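Local coordinates for protein nitrophorin Cim l NP (Cimex lectularius, PDB 1NTF) that carries nitric oxide on a heme in bed bug saliva and releases it into the host during feeding, causing vasodilation, at residues G34-V39 with Y89-H94. Sequence-based numbering, arbitrary orientation.
With HEM (protoporphyrin IX containing Fe), chain B.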
# COMPACT_ATOMS: atom_id res chain seq x y z
N GLY A 34 11.28 -7.28 -16.70
CA GLY A 34 12.47 -8.03 -16.41
C GLY A 34 13.16 -7.74 -15.07
O GLY A 34 14.15 -8.44 -14.72
N GLU A 35 12.64 -6.76 -14.32
CA GLU A 35 13.19 -6.39 -13.00
C GLU A 35 12.93 -7.52 -12.01
O GLU A 35 11.86 -8.15 -12.07
CB GLU A 35 12.56 -5.07 -12.52
CG GLU A 35 13.03 -3.80 -13.26
CD GLU A 35 11.97 -2.66 -13.33
OE1 GLU A 35 10.78 -2.88 -13.08
OE2 GLU A 35 12.32 -1.52 -13.65
N THR A 36 13.91 -7.77 -11.12
CA THR A 36 13.79 -8.74 -10.02
C THR A 36 14.10 -8.02 -8.68
O THR A 36 15.21 -7.99 -8.21
CB THR A 36 14.73 -10.01 -10.20
OG1 THR A 36 14.26 -10.87 -11.26
CG2 THR A 36 14.60 -10.91 -9.00
N PRO A 37 13.09 -7.42 -8.05
CA PRO A 37 13.36 -6.65 -6.84
C PRO A 37 13.66 -7.53 -5.67
O PRO A 37 13.26 -8.68 -5.67
CB PRO A 37 12.08 -5.83 -6.64
CG PRO A 37 11.01 -6.64 -7.32
CD PRO A 37 11.68 -7.36 -8.47
N ASP A 38 14.35 -7.00 -4.67
CA ASP A 38 14.72 -7.79 -3.48
C ASP A 38 13.57 -8.08 -2.58
O ASP A 38 13.44 -9.17 -2.08
CB ASP A 38 15.84 -7.08 -2.70
CG ASP A 38 17.01 -6.88 -3.56
OD1 ASP A 38 17.66 -7.91 -3.90
OD2 ASP A 38 17.31 -5.79 -4.04
N VAL A 39 12.67 -7.09 -2.45
CA VAL A 39 11.53 -7.21 -1.59
C VAL A 39 10.27 -6.78 -2.33
O VAL A 39 10.27 -5.83 -3.14
CB VAL A 39 11.71 -6.29 -0.34
CG1 VAL A 39 10.47 -6.43 0.58
CG2 VAL A 39 12.91 -6.67 0.36
N TYR A 89 7.22 -10.59 0.60
CA TYR A 89 8.12 -11.58 0.01
C TYR A 89 9.53 -11.00 -0.02
O TYR A 89 9.73 -9.80 -0.27
CB TYR A 89 7.69 -11.92 -1.40
CG TYR A 89 6.32 -12.47 -1.58
CD1 TYR A 89 5.23 -11.63 -1.88
CD2 TYR A 89 6.05 -13.84 -1.47
CE1 TYR A 89 3.95 -12.12 -2.06
CE2 TYR A 89 4.77 -14.33 -1.66
CZ TYR A 89 3.73 -13.45 -1.94
OH TYR A 89 2.44 -13.87 -2.09
N CYS A 90 10.52 -11.87 0.15
CA CYS A 90 11.92 -11.46 0.03
C CYS A 90 12.67 -12.56 -0.75
O CYS A 90 12.38 -13.75 -0.61
CB CYS A 90 12.51 -11.24 1.44
SG CYS A 90 14.16 -10.51 1.50
N LEU A 91 13.57 -12.15 -1.58
CA LEU A 91 14.59 -13.05 -2.14
C LEU A 91 15.28 -13.81 -1.04
O LEU A 91 15.89 -13.22 -0.11
CB LEU A 91 15.62 -12.23 -2.92
CG LEU A 91 15.60 -12.15 -4.45
CD1 LEU A 91 14.32 -12.37 -5.18
CD2 LEU A 91 16.29 -10.90 -4.92
N GLU A 92 15.12 -15.12 -1.15
CA GLU A 92 15.72 -16.16 -0.30
C GLU A 92 17.17 -15.93 0.06
O GLU A 92 17.58 -16.17 1.19
CB GLU A 92 15.62 -17.53 -1.01
CG GLU A 92 14.72 -18.53 -0.32
CD GLU A 92 15.40 -19.30 0.81
OE1 GLU A 92 15.47 -20.54 0.69
OE2 GLU A 92 15.84 -18.69 1.83
N LYS A 93 17.94 -15.41 -0.88
CA LYS A 93 19.36 -15.34 -0.70
C LYS A 93 19.69 -14.33 0.39
O LYS A 93 20.82 -14.32 0.88
CB LYS A 93 20.02 -15.00 -2.01
CG LYS A 93 19.95 -13.53 -2.40
CD LYS A 93 20.81 -13.21 -3.60
CE LYS A 93 20.00 -12.89 -4.85
NZ LYS A 93 20.56 -11.68 -5.55
N HIS A 94 18.73 -13.51 0.80
CA HIS A 94 19.02 -12.38 1.69
C HIS A 94 18.81 -12.76 3.15
O HIS A 94 19.16 -12.00 4.06
CB HIS A 94 18.14 -11.13 1.37
CG HIS A 94 18.40 -10.53 0.03
ND1 HIS A 94 19.67 -10.38 -0.49
CD2 HIS A 94 17.57 -10.00 -0.89
CE1 HIS A 94 19.61 -9.79 -1.67
NE2 HIS A 94 18.35 -9.55 -1.94
CHA HEM B . -3.81 -14.87 0.34
CHB HEM B . -3.50 -11.15 -2.77
CHC HEM B . -8.29 -11.30 -3.16
CHD HEM B . -8.68 -14.46 0.43
C1A HEM B . -3.29 -13.90 -0.48
C2A HEM B . -1.89 -13.65 -0.74
C3A HEM B . -1.79 -12.60 -1.60
C4A HEM B . -3.13 -12.18 -1.90
CMA HEM B . -0.55 -11.89 -2.16
CAA HEM B . -0.76 -14.50 -0.13
CBA HEM B . -0.40 -15.57 -1.20
CGA HEM B . 0.80 -16.43 -0.82
O1A HEM B . 0.57 -17.32 0.02
O2A HEM B . 1.93 -16.25 -1.36
C1B HEM B . -4.77 -10.90 -3.22
C2B HEM B . -5.18 -9.89 -4.21
C3B HEM B . -6.54 -9.96 -4.26
C4B HEM B . -7.00 -10.97 -3.35
CMB HEM B . -4.20 -8.97 -4.96
CAB HEM B . -7.55 -9.18 -5.08
CBB HEM B . -7.20 -8.82 -6.32
C1C HEM B . -8.86 -12.10 -2.20
C2C HEM B . -10.27 -12.28 -1.90
C3C HEM B . -10.35 -13.16 -0.90
C4C HEM B . -9.01 -13.56 -0.56
CMC HEM B . -11.47 -11.61 -2.63
CAC HEM B . -11.56 -13.78 -0.16
CBC HEM B . -12.78 -13.22 -0.17
C1D HEM B . -7.42 -14.87 0.77
C2D HEM B . -7.10 -15.80 1.82
C3D HEM B . -5.59 -15.93 1.78
C4D HEM B . -5.13 -15.06 0.73
CMD HEM B . -8.08 -16.50 2.77
CAD HEM B . -4.76 -16.78 2.75
CBD HEM B . -4.88 -18.22 2.37
CGD HEM B . -4.11 -19.10 3.33
O1D HEM B . -4.41 -20.34 3.30
O2D HEM B . -3.21 -18.59 4.08
NA HEM B . -4.00 -13.02 -1.23
NB HEM B . -5.91 -11.48 -2.74
NC HEM B . -8.14 -12.89 -1.39
ND HEM B . -6.24 -14.46 0.17
FE HEM B . -6.05 -13.21 -1.53
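Asp38 and His94 meet side chain to side chain, their long axes at about a right angle. Asp38 can be followed outward. Its CB lies 3.6 Å from His94 NE2, beside the rim of the imidazole. CG is set anti to the carbonyl carbon (chi1 -58°), which carries the carboxylate to the ring. OD1 accepts a hydrogen bond of 2.6 Å from His94 NE2. The ring offers this N-H nearly in its own plane, but it reaches OD1 from above the carboxylate plane, and the two planes stand 58° apart. OD1 also has Leu91 CD2 at 3.4 Å. OD2 takes a hydrogen bond from the backbone N of Ser8, and His94 ND1 is bonded to the hydroxyl of Tyr125. With both carboxylate oxygens and both ring nitrogens bonded, rotation of either group is restrained.

The contact sits where strand 39-46 begins and strand 84-91 ends, two antiparallel neighbours in a sheet of the DNase I-like fold. Val39 and Cys90 form a non-hydrogen-bonded pair, with Val39 CG2 4.2 Å from Cys90 SG on the same face. One residue along from that pair, Leu91 N gives Asp38 O a nearly straight hydrogen bond of 3.0 Å. Cys90 CA adds a CA-H...O contact to the same oxygen.

The CB of Leu91 points toward 34-39. CD1 lies 4.1 Å from Thr36 CG2, while CD2 packs by Asp38. Tyr89 leads the other way, among Phe64, Gln65 and Leu68 of helix 57-71. Its OH donates a 2.5 Å hydrogen bond to heme O2A, in the plane of the phenol ring. Lys75 NZ is also hydrogen-bonded to the heme, whose iron is bound by Cys60.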